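Local coordinates for E3 SUMO-protein ligase SIZ1 (Saccharomyces cerevisiae, PDB 3I2D), which acts as an E3 ligase of the PIAS family, mediating attachment of the SUMO protein Smt3 to septins and to PCNA, at residues I76-P81 with K104-L109; A98-S103 with P173-Y178; S115-Y120 with G199-M204. All coordinates share one frame; numbering follows the deposited sequence.

Contact 1 (I76-P81 with K104-L109); sequences IQRLIP and KADYNL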
loop_
_atom_site.group_PDB
_atom_site.type_symbol
_atom_site.label_atom_id
_atom_site.label_comp_id
_atom_site.label_asym_id
_atom_site.label_seq_id
_atom_site.Cartn_x
_atom_site.Cartn_y
_atom_site.Cartn_z
ATOM N N ILE A 76 10.601 -3.543 -1.391
ATOM C CA ILE A 76 11.594 -3.951 -2.375
ATOM C C ILE A 76 12.869 -4.289 -1.611
ATOM O O ILE A 76 13.447 -3.437 -0.932
ATOM C CB ILE A 76 11.843 -2.830 -3.393
ATOM C CG1 ILE A 76 10.601 -2.658 -4.264
ATOM C CG2 ILE A 76 13.047 -3.152 -4.241
ATOM C CD1 ILE A 76 10.710 -1.531 -5.271
ATOM N N GLN A 77 13.286 -5.546 -1.718
ATOM C CA GLN A 77 14.455 -6.039 -1.006
ATOM C C GLN A 77 15.696 -6.168 -1.868
ATOM O O GLN A 77 16.726 -5.571 -1.562
ATOM C CB GLN A 77 14.132 -7.396 -0.407
ATOM C CG GLN A 77 14.426 -7.542 1.060
ATOM C CD GLN A 77 13.712 -8.747 1.633
ATOM O OE1 GLN A 77 13.907 -9.876 1.171
ATOM N NE2 GLN A 77 12.867 -8.516 2.636
ATOM N N ARG A 78 15.599 -6.952 -2.939
ATOM C CA ARG A 78 16.739 -7.170 -3.827
ATOM C C ARG A 78 16.371 -6.989 -5.279
ATOM O O ARG A 78 15.248 -7.276 -5.683
ATOM C CB ARG A 78 17.267 -8.593 -3.678
ATOM C CG ARG A 78 18.771 -8.723 -3.704
ATOM C CD ARG A 78 19.333 -8.679 -2.290
ATOM N NE ARG A 78 18.594 -9.565 -1.388
ATOM C CZ ARG A 78 18.380 -10.865 -1.605
ATOM N NH1 ARG A 78 18.850 -11.453 -2.702
ATOM N NH2 ARG A 78 17.688 -11.577 -0.721
ATOM N N LEU A 79 17.324 -6.520 -6.070
ATOM C CA LEU A 79 17.095 -6.369 -7.497
ATOM C C LEU A 79 17.758 -7.538 -8.200
ATOM O O LEU A 79 18.929 -7.811 -7.959
ATOM C CB LEU A 79 17.723 -5.082 -8.047
ATOM C CG LEU A 79 17.618 -5.046 -9.588
ATOM C CD1 LEU A 79 16.653 -3.952 -10.035
ATOM C CD2 LEU A 79 18.981 -4.825 -10.200
ATOM N N ILE A 80 17.013 -8.246 -9.039
ATOM C CA ILE A 80 17.585 -9.337 -9.823
ATOM C C ILE A 80 18.104 -8.562 -11.042
ATOM O O ILE A 80 17.362 -8.277 -11.983
ATOM C CB ILE A 80 16.511 -10.357 -10.216
ATOM C CG1 ILE A 80 15.993 -11.049 -8.961
ATOM C CG2 ILE A 80 17.087 -11.386 -11.154
ATOM C CD1 ILE A 80 14.965 -12.097 -9.255
ATOM N N PRO A 81 19.407 -8.231 -11.030
ATOM C CA PRO A 81 20.162 -7.472 -12.037
ATOM C C PRO A 81 19.872 -7.780 -13.491
ATOM O O PRO A 81 19.674 -6.869 -14.295
ATOM C CB PRO A 81 21.607 -7.753 -11.657
ATOM C CG PRO A 81 21.535 -9.170 -11.209
ATOM C CD PRO A 81 20.314 -9.157 -10.322
ATOM N N LYS A 104 21.791 -18.692 -5.223
ATOM C CA LYS A 104 21.498 -19.452 -4.023
ATOM C C LYS A 104 20.615 -18.555 -3.160
ATOM O O LYS A 104 19.424 -18.825 -2.986
ATOM C CB LYS A 104 22.811 -19.788 -3.299
ATOM C CG LYS A 104 22.704 -20.666 -2.049
ATOM C CD LYS A 104 24.100 -20.889 -1.449
ATOM C CE LYS A 104 24.070 -21.741 -0.187
ATOM N NZ LYS A 104 25.445 -21.966 0.359
ATOM N N ALA A 105 21.209 -17.470 -2.665
ATOM C CA ALA A 105 20.542 -16.498 -1.801
ATOM C C ALA A 105 19.155 -16.045 -2.268
ATOM O O ALA A 105 18.261 -15.829 -1.448
ATOM C CB ALA A 105 21.448 -15.285 -1.608
ATOM N N ASP A 106 18.976 -15.900 -3.576
ATOM C CA ASP A 106 17.692 -15.467 -4.106
ATOM C C ASP A 106 16.625 -16.563 -4.072
ATOM O O ASP A 106 15.610 -16.425 -3.392
ATOM C CB ASP A 106 17.843 -14.960 -5.549
ATOM C CG ASP A 106 18.632 -13.652 -5.650
ATOM O OD1 ASP A 106 18.583 -12.842 -4.696
ATOM O OD2 ASP A 106 19.280 -13.430 -6.703
ATOM N N TYR A 107 16.857 -17.651 -4.801
ATOM C CA TYR A 107 15.893 -18.747 -4.877
ATOM C C TYR A 107 15.278 -19.135 -3.547
ATOM O O TYR A 107 14.209 -19.733 -3.505
ATOM C CB TYR A 107 16.521 -20.003 -5.495
ATOM C CG TYR A 107 15.486 -21.072 -5.763
ATOM C CD1 TYR A 107 14.695 -21.026 -6.913
ATOM C CD2 TYR A 107 15.201 -22.048 -4.812
ATOM C CE1 TYR A 107 13.634 -21.919 -7.106
ATOM C CE2 TYR A 107 14.144 -22.942 -4.994
ATOM C CZ TYR A 107 13.362 -22.871 -6.139
ATOM O OH TYR A 107 12.293 -23.723 -6.302
ATOM N N ASN A 108 15.961 -18.801 -2.463
ATOM C CA ASN A 108 15.490 -19.141 -1.126
ATOM C C ASN A 108 14.196 -18.437 -0.717
ATOM O O ASN A 108 13.123 -19.053 -0.628
ATOM C CB ASN A 108 16.585 -18.818 -0.112
ATOM C CG ASN A 108 17.917 -19.449 -0.477
ATOM O OD1 ASN A 108 18.944 -19.159 0.144
ATOM N ND2 ASN A 108 17.909 -20.319 -1.485
ATOM N N LEU A 109 14.312 -17.141 -0.457
ATOM C CA LEU A 109 13.179 -16.337 -0.042
ATOM C C LEU A 109 11.892 -16.724 -0.770
ATOM O O LEU A 109 10.812 -16.761 -0.176
ATOM C CB LEU A 109 13.487 -14.861 -0.301
ATOM C CG LEU A 109 14.914 -14.369 -0.023
ATOM C CD1 LEU A 109 14.950 -12.827 -0.034
ATOM C CD2 LEU A 109 15.380 -14.900 1.325
#

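Contact 2 (A98-S103 with P173-Y178); sequences AKFKLS and PHLKPY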
loop_
_atom_site.group_PDB
_atom_site.type_symbol
_atom_site.label_atom_id
_atom_site.label_comp_id
_atom_site.label_asym_id
_atom_site.label_seq_id
_atom_site.Cartn_x
_atom_site.Cartn_y
_atom_site.Cartn_z
ATOM N N ALA A 98 14.432 -11.343 -21.222
ATOM C CA ALA A 98 15.499 -11.393 -20.258
ATOM C C ALA A 98 15.613 -12.834 -19.816
ATOM O O ALA A 98 14.622 -13.563 -19.740
ATOM C CB ALA A 98 15.190 -10.498 -19.072
ATOM N N LYS A 99 16.844 -13.252 -19.571
ATOM C CA LYS A 99 17.110 -14.595 -19.106
ATOM C C LYS A 99 17.888 -14.357 -17.827
ATOM O O LYS A 99 18.740 -13.454 -17.764
ATOM C CB LYS A 99 17.948 -15.361 -20.130
ATOM C CG LYS A 99 17.224 -15.617 -21.449
ATOM C CD LYS A 99 18.117 -16.347 -22.449
ATOM C CE LYS A 99 17.361 -16.739 -23.713
ATOM N NZ LYS A 99 16.861 -15.559 -24.473
ATOM N N PHE A 100 17.572 -15.134 -16.798
ATOM C CA PHE A 100 18.246 -14.985 -15.523
ATOM C C PHE A 100 18.090 -16.275 -14.739
ATOM O O PHE A 100 17.085 -16.973 -14.877
ATOM C CB PHE A 100 17.621 -13.809 -14.753
ATOM C CG PHE A 100 16.158 -14.005 -14.432
ATOM C CD1 PHE A 100 15.760 -14.488 -13.186
ATOM C CD2 PHE A 100 15.185 -13.777 -15.398
ATOM C CE1 PHE A 100 14.424 -14.748 -12.909
ATOM C CE2 PHE A 100 13.839 -14.036 -15.128
ATOM C CZ PHE A 100 13.461 -14.525 -13.880
ATOM N N LYS A 101 19.101 -16.602 -13.943
ATOM C CA LYS A 101 19.056 -17.785 -13.089
ATOM C C LYS A 101 19.078 -17.286 -11.651
ATOM O O LYS A 101 19.831 -16.375 -11.311
ATOM C CB LYS A 101 20.258 -18.700 -13.335
ATOM C CG LYS A 101 20.164 -19.535 -14.602
ATOM C CD LYS A 101 21.121 -20.726 -14.555
ATOM C CE LYS A 101 20.641 -21.812 -13.581
ATOM N NZ LYS A 101 20.561 -21.380 -12.147
ATOM N N LEU A 102 18.242 -17.870 -10.807
ATOM C CA LEU A 102 18.195 -17.444 -9.417
ATOM C C LEU A 102 19.382 -17.964 -8.632
ATOM O O LEU A 102 19.621 -19.174 -8.584
ATOM C CB LEU A 102 16.902 -17.918 -8.753
ATOM C CG LEU A 102 15.655 -17.149 -9.170
ATOM C CD1 LEU A 102 14.480 -17.615 -8.331
ATOM C CD2 LEU A 102 15.900 -15.655 -8.984
ATOM N N SER A 103 20.116 -17.047 -8.010
ATOM C CA SER A 103 21.273 -17.430 -7.214
ATOM C C SER A 103 20.820 -18.231 -5.996
ATOM O O SER A 103 19.625 -18.438 -5.768
ATOM C CB SER A 103 22.037 -16.193 -6.737
ATOM O OG SER A 103 21.346 -15.562 -5.674
ATOM N N PRO A 173 5.223 -17.656 -9.148
ATOM C CA PRO A 173 4.694 -19.008 -9.354
ATOM C C PRO A 173 5.107 -19.698 -10.654
ATOM O O PRO A 173 4.738 -20.847 -10.881
ATOM C CB PRO A 173 3.179 -18.805 -9.269
ATOM C CG PRO A 173 2.990 -17.418 -9.784
ATOM C CD PRO A 173 4.131 -16.668 -9.094
ATOM N N HIS A 174 5.873 -19.021 -11.502
ATOM C CA HIS A 174 6.283 -19.610 -12.779
ATOM C C HIS A 174 7.787 -19.718 -12.952
ATOM O O HIS A 174 8.275 -19.975 -14.053
ATOM C CB HIS A 174 5.696 -18.805 -13.939
ATOM C CG HIS A 174 4.222 -18.606 -13.828
ATOM N ND1 HIS A 174 3.324 -19.640 -13.983
ATOM C CD2 HIS A 174 3.493 -17.520 -13.482
ATOM C CE1 HIS A 174 2.105 -19.198 -13.731
ATOM N NE2 HIS A 174 2.180 -17.916 -13.422
ATOM N N LEU A 175 8.529 -19.508 -11.872
ATOM C CA LEU A 175 9.977 -19.634 -11.948
ATOM C C LEU A 175 10.285 -21.122 -12.114
ATOM O O LEU A 175 9.490 -21.975 -11.695
ATOM C CB LEU A 175 10.639 -19.121 -10.666
ATOM C CG LEU A 175 10.781 -17.613 -10.469
ATOM C CD1 LEU A 175 11.350 -17.349 -9.090
ATOM C CD2 LEU A 175 11.690 -17.023 -11.539
ATOM N N LYS A 176 11.419 -21.434 -12.740
ATOM C CA LYS A 176 11.828 -22.822 -12.917
ATOM C C LYS A 176 12.666 -23.212 -11.690
ATOM O O LYS A 176 13.021 -22.345 -10.885
ATOM C CB LYS A 176 12.638 -22.978 -14.207
ATOM C CG LYS A 176 11.787 -23.074 -15.467
ATOM C CD LYS A 176 12.661 -23.227 -16.715
ATOM C CE LYS A 176 11.825 -23.417 -17.978
ATOM N NZ LYS A 176 10.904 -24.577 -17.847
ATOM N N PRO A 177 12.973 -24.517 -11.519
ATOM C CA PRO A 177 13.764 -25.017 -10.382
ATOM C C PRO A 177 15.196 -24.483 -10.236
ATOM O O PRO A 177 15.948 -24.407 -11.205
ATOM C CB PRO A 177 13.725 -26.531 -10.581
ATOM C CG PRO A 177 12.374 -26.752 -11.223
ATOM C CD PRO A 177 12.359 -25.644 -12.256
ATOM N N TYR A 178 15.544 -24.120 -9.004
ATOM C CA TYR A 178 16.856 -23.584 -8.619
ATOM C C TYR A 178 17.876 -23.375 -9.742
ATOM O O TYR A 178 18.091 -22.246 -10.190
ATOM C CB TYR A 178 17.480 -24.481 -7.541
ATOM C CG TYR A 178 18.711 -23.889 -6.895
ATOM C CD1 TYR A 178 18.618 -22.750 -6.089
ATOM C CD2 TYR A 178 19.971 -24.446 -7.108
ATOM C CE1 TYR A 178 19.753 -22.178 -5.512
ATOM C CE2 TYR A 178 21.115 -23.881 -6.538
ATOM C CZ TYR A 178 20.997 -22.748 -5.745
ATOM O OH TYR A 178 22.121 -22.180 -5.197
#

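Contact 3 (S115-Y120 with G199-M204); sequences SKHRLY and GYIVEM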
loop_
_atom_site.group_PDB
_atom_site.type_symbol
_atom_site.label_atom_id
_atom_site.label_comp_id
_atom_site.label_asym_id
_atom_site.label_seq_id
_atom_site.Cartn_x
_atom_site.Cartn_y
_atom_site.Cartn_z
ATOM N N SER A 115 6.596 -18.611 2.611
ATOM C CA SER A 115 7.539 -17.505 2.450
ATOM C C SER A 115 6.797 -16.234 2.086
ATOM O O SER A 115 5.927 -16.232 1.209
ATOM C CB SER A 115 8.559 -17.803 1.350
ATOM O OG SER A 115 7.972 -17.682 0.066
ATOM N N LYS A 116 7.147 -15.153 2.769
ATOM C CA LYS A 116 6.529 -13.873 2.511
ATOM C C LYS A 116 7.321 -13.108 1.452
ATOM O O LYS A 116 7.369 -11.881 1.469
ATOM C CB LYS A 116 6.468 -13.057 3.802
ATOM C CG LYS A 116 5.502 -13.596 4.839
ATOM C CD LYS A 116 5.264 -12.572 5.951
ATOM C CE LYS A 116 4.247 -13.085 6.963
ATOM N NZ LYS A 116 2.969 -13.497 6.308
ATOM N N HIS A 117 7.950 -13.825 0.531
ATOM C CA HIS A 117 8.731 -13.163 -0.501
ATOM C C HIS A 117 8.231 -13.490 -1.885
ATOM O O HIS A 117 7.761 -14.596 -2.137
ATOM C CB HIS A 117 10.195 -13.551 -0.381
ATOM C CG HIS A 117 10.852 -13.005 0.842
ATOM N ND1 HIS A 117 10.578 -13.481 2.107
ATOM C CD2 HIS A 117 11.705 -11.965 1.004
ATOM C CE1 HIS A 117 11.231 -12.755 2.996
ATOM N NE2 HIS A 117 11.921 -11.827 2.354
ATOM N N ARG A 118 8.337 -12.526 -2.790
ATOM C CA ARG A 118 7.855 -12.747 -4.146
ATOM C C ARG A 118 8.654 -11.960 -5.165
ATOM O O ARG A 118 9.234 -10.927 -4.840
ATOM C CB ARG A 118 6.382 -12.360 -4.233
ATOM C CG ARG A 118 5.566 -12.856 -3.055
ATOM C CD ARG A 118 4.386 -13.669 -3.515
ATOM N NE ARG A 118 4.792 -14.746 -4.405
ATOM C CZ ARG A 118 3.939 -15.506 -5.084
ATOM N NH1 ARG A 118 2.628 -15.305 -4.969
ATOM N NH2 ARG A 118 4.391 -16.458 -5.890
ATOM N N LEU A 119 8.687 -12.452 -6.400
ATOM C CA LEU A 119 9.422 -11.785 -7.472
ATOM C C LEU A 119 8.458 -10.915 -8.291
ATOM O O LEU A 119 7.644 -11.428 -9.055
ATOM C CB LEU A 119 10.061 -12.827 -8.378
ATOM C CG LEU A 119 11.318 -12.467 -9.161
ATOM C CD1 LEU A 119 11.165 -13.085 -10.532
ATOM C CD2 LEU A 119 11.521 -10.957 -9.251
ATOM N N TYR A 120 8.550 -9.603 -8.123
ATOM C CA TYR A 120 7.663 -8.691 -8.829
ATOM C C TYR A 120 8.341 -7.997 -9.998
ATOM O O TYR A 120 9.515 -7.639 -9.938
ATOM C CB TYR A 120 7.126 -7.626 -7.864
ATOM C CG TYR A 120 5.984 -8.075 -6.982
ATOM C CD1 TYR A 120 5.569 -9.410 -6.957
ATOM C CD2 TYR A 120 5.290 -7.156 -6.195
ATOM C CE1 TYR A 120 4.488 -9.816 -6.177
ATOM C CE2 TYR A 120 4.207 -7.550 -5.406
ATOM C CZ TYR A 120 3.813 -8.878 -5.408
ATOM O OH TYR A 120 2.736 -9.265 -4.648
ATOM N N GLY A 199 13.111 -6.167 -12.123
ATOM C CA GLY A 199 12.682 -7.362 -11.426
ATOM C C GLY A 199 13.191 -7.219 -10.012
ATOM O O GLY A 199 14.378 -6.999 -9.800
ATOM N N TYR A 200 12.297 -7.307 -9.040
ATOM C CA TYR A 200 12.689 -7.176 -7.641
ATOM C C TYR A 200 12.097 -8.299 -6.810
ATOM O O TYR A 200 10.954 -8.728 -7.046
ATOM C CB TYR A 200 12.162 -5.873 -7.024
ATOM C CG TYR A 200 12.795 -4.580 -7.485
ATOM C CD1 TYR A 200 12.036 -3.605 -8.132
ATOM C CD2 TYR A 200 14.121 -4.283 -7.190
ATOM C CE1 TYR A 200 12.580 -2.358 -8.464
ATOM C CE2 TYR A 200 14.672 -3.043 -7.517
ATOM C CZ TYR A 200 13.894 -2.088 -8.151
ATOM O OH TYR A 200 14.432 -0.856 -8.454
ATOM N N ILE A 201 12.880 -8.779 -5.845
ATOM C CA ILE A 201 12.384 -9.771 -4.903
ATOM C C ILE A 201 11.856 -8.820 -3.833
ATOM O O ILE A 201 12.604 -7.992 -3.305
ATOM C CB ILE A 201 13.505 -10.650 -4.301
ATOM C CG1 ILE A 201 13.957 -11.697 -5.313
ATOM C CG2 ILE A 201 12.993 -11.379 -3.081
ATOM C CD1 ILE A 201 15.092 -12.549 -4.830
ATOM N N VAL A 202 10.565 -8.894 -3.551
ATOM C CA VAL A 202 9.976 -8.015 -2.555
ATOM C C VAL A 202 9.425 -8.838 -1.413
ATOM O O VAL A 202 9.118 -10.028 -1.565
ATOM C CB VAL A 202 8.812 -7.168 -3.145
ATOM C CG1 VAL A 202 9.287 -6.396 -4.394
ATOM C CG2 VAL A 202 7.632 -8.075 -3.482
ATOM N N GLU A 203 9.302 -8.195 -0.265
ATOM C CA GLU A 203 8.769 -8.867 0.891
ATOM C C GLU A 203 7.323 -8.450 1.095
ATOM O O GLU A 203 7.015 -7.261 1.193
ATOM C CB GLU A 203 9.576 -8.524 2.149
ATOM C CG GLU A 203 9.090 -9.298 3.386
ATOM C CD GLU A 203 9.829 -8.942 4.665
ATOM O OE1 GLU A 203 11.037 -9.253 4.765
ATOM O OE2 GLU A 203 9.193 -8.353 5.569
ATOM N N MET A 204 6.442 -9.440 1.153
ATOM C CA MET A 204 5.030 -9.196 1.378
ATOM C C MET A 204 4.878 -8.694 2.798
ATOM O O MET A 204 5.384 -9.325 3.732
ATOM C CB MET A 204 4.240 -10.493 1.261
ATOM C CG MET A 204 4.307 -11.175 -0.074
ATOM S SD MET A 204 3.337 -10.273 -1.258
ATOM C CE MET A 204 4.526 -8.992 -1.737
#

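Contact 1 (I76-P81 with K104-L109)
The guanidinium of Arg78 meets the helix 104-109 mainly along its edge. Asp106 OD1 lies near its plane, beside NH1, and forms a salt bridge with it. The modelled NH1 to OD1 distance of 2.4 Å is too short to take literally at this resolution. The guanidinium and carboxylate planes are only 14° apart, so the two charged groups are nearly coplanar. Ala105 O also lies near the guanidinium plane, but it is a looser neighbour, 4.4 Å from Arg78 NH2. Leu109 CD1 comes in obliquely and packs against NH2. The Arg78 chain kinks midway (chi3 47°), which folds the charged end over to Asp106 and Leu109. Gln77 adds its amide oxygen: OE1 lies 3.4 Å from Leu109 CD1. Gln77 and Arg78 form a classic beta bulge opposite Ile201, and the side chains of both leave the backbone toward the helix. The contact is at the surface of the PINIT domain. It joins strand 74-90, at the margin of a four-stranded antiparallel sheet, to helix 104-111. Strand 195-204 runs next to strand 74-90, and its Ile201 packs against Asp106. Leu109 also reaches His117 on strand 117-125.

Contact 2 (A98-S103 with P173-Y178)
Leu175 opens the contact by sending its two methyl branches to different partners. CD1 meets the tip of Leu102 at its CD1, and the two side chains cross at about a right angle. CD2 goes to the rim of the Phe100 ring, near the ring plane and 3.8 Å from Phe100 CE1. Phe100 CG lies between the backbone N and the carbonyl carbon (chi1 62°), which places the ring; chi2 of 97° sets its turn, with CE1 at the edge toward the leucine. The backbone N of Lys176 is hydrogen-bonded to Asn182 OD1. Tyr178 then brings the loop back to the other segment. Its carbonyl O accepts a weak hydrogen bond from Lys101 NZ, at 3.3 Å. The outer part of the lysine chain curls round to reach it. The Tyr178 ring lies beside the start of the helix, with CE1 3.8 Å from Ser103 O in an oblique approach. Ser103 is the N-cap of that helix, its OG hydrogen-bonded to Asp106 N. Within the PINIT domain, the loop between strands 169-170 and 182-191 is thus laid along the link from strand 93-100 to helix 104-111. Leu102 and Leu175 both pack on Leu110 of the helix. Phe100 also touches Val184 of strand 182-191, the neighbour of strand 93-100 in the domain's second antiparallel sheet.

Contact 3 (S115-Y120 with G199-M204)
Arg118 and Val202 form a hydrogen-bonded pair where strands 117-125 and 195-204 run antiparallel, as neighbours in a four-stranded sheet of the PINIT domain. Arg118 N gives to Val202 O at 2.9 Å, and Val202 N returns to Arg118 O at 2.8 Å. Tyr120 and Tyr200 pair in the same way. Leu119 with Ile201 is the non-hydrogen-bonded pair between them. His117 with Glu203 is another, between Arg118-Val202 and the bond from Met204 N to Lys116 O that ends the ladder.

The side chains divide between two faces. On one, the Glu203 chain is extended, with CG anti to the backbone N (chi1 -176°). This lays CG over a face of the His117 ring as a CH-pi contact, offset toward the rim. The carboxylate plane is turned 71° from the ring. Glu203 OE1 and His117 NE2 each have a weak hydrogen bond with Gln77 NE2. Ile201 CG2 lies at the edge of the same ring, 4.3 Å from His117 CD2. Farther along, Leu119 CD2 rests against Tyr200 O. Helix 104-111 packs on this face, with Leu110 touching both His117 and Ile201.

On the other face, Val202 CG2 sits over the Tyr120 ring, 3.9 Å from its centroid and 18° off the normal. The two side chains cross at about a right angle. Arg118 carries its charged end away to a salt bridge with Asp170. Its CG stays behind and packs on Met204 CG, at 3.6 Å. The Met204 chain doubles back beyond CG to Tyr120. SD makes an oblique Met-aromatic contact there, and its methyl CE lies 3.7 Å from Tyr120 CZ.

Overall arrangement
All three contacts belong to the PINIT domain and lie away from the zinc site of the SP-RING, formed by Cys268, His270, Cys291 and Cys294. Contacts 1 and 3 are closest, with centres about 8 Å apart. Both reach the same sheet, in which strands 74-90 and 195-204 are neighbours: Arg78 O is 2.8 Å from Ile201 N, a probable hydrogen bond. Contacts 1 and 2 have centres about 11 Å apart and meet at helix 104-111, where Tyr107 CD1 packs 3.7 Å from Leu102 CD1. Contacts 2 and 3 are about 13 Å apart between centres. Leu175 CD2 joins them, 4.1 Å from Leu119 CD1. Along the chain, contact 2 alternates with both of the others.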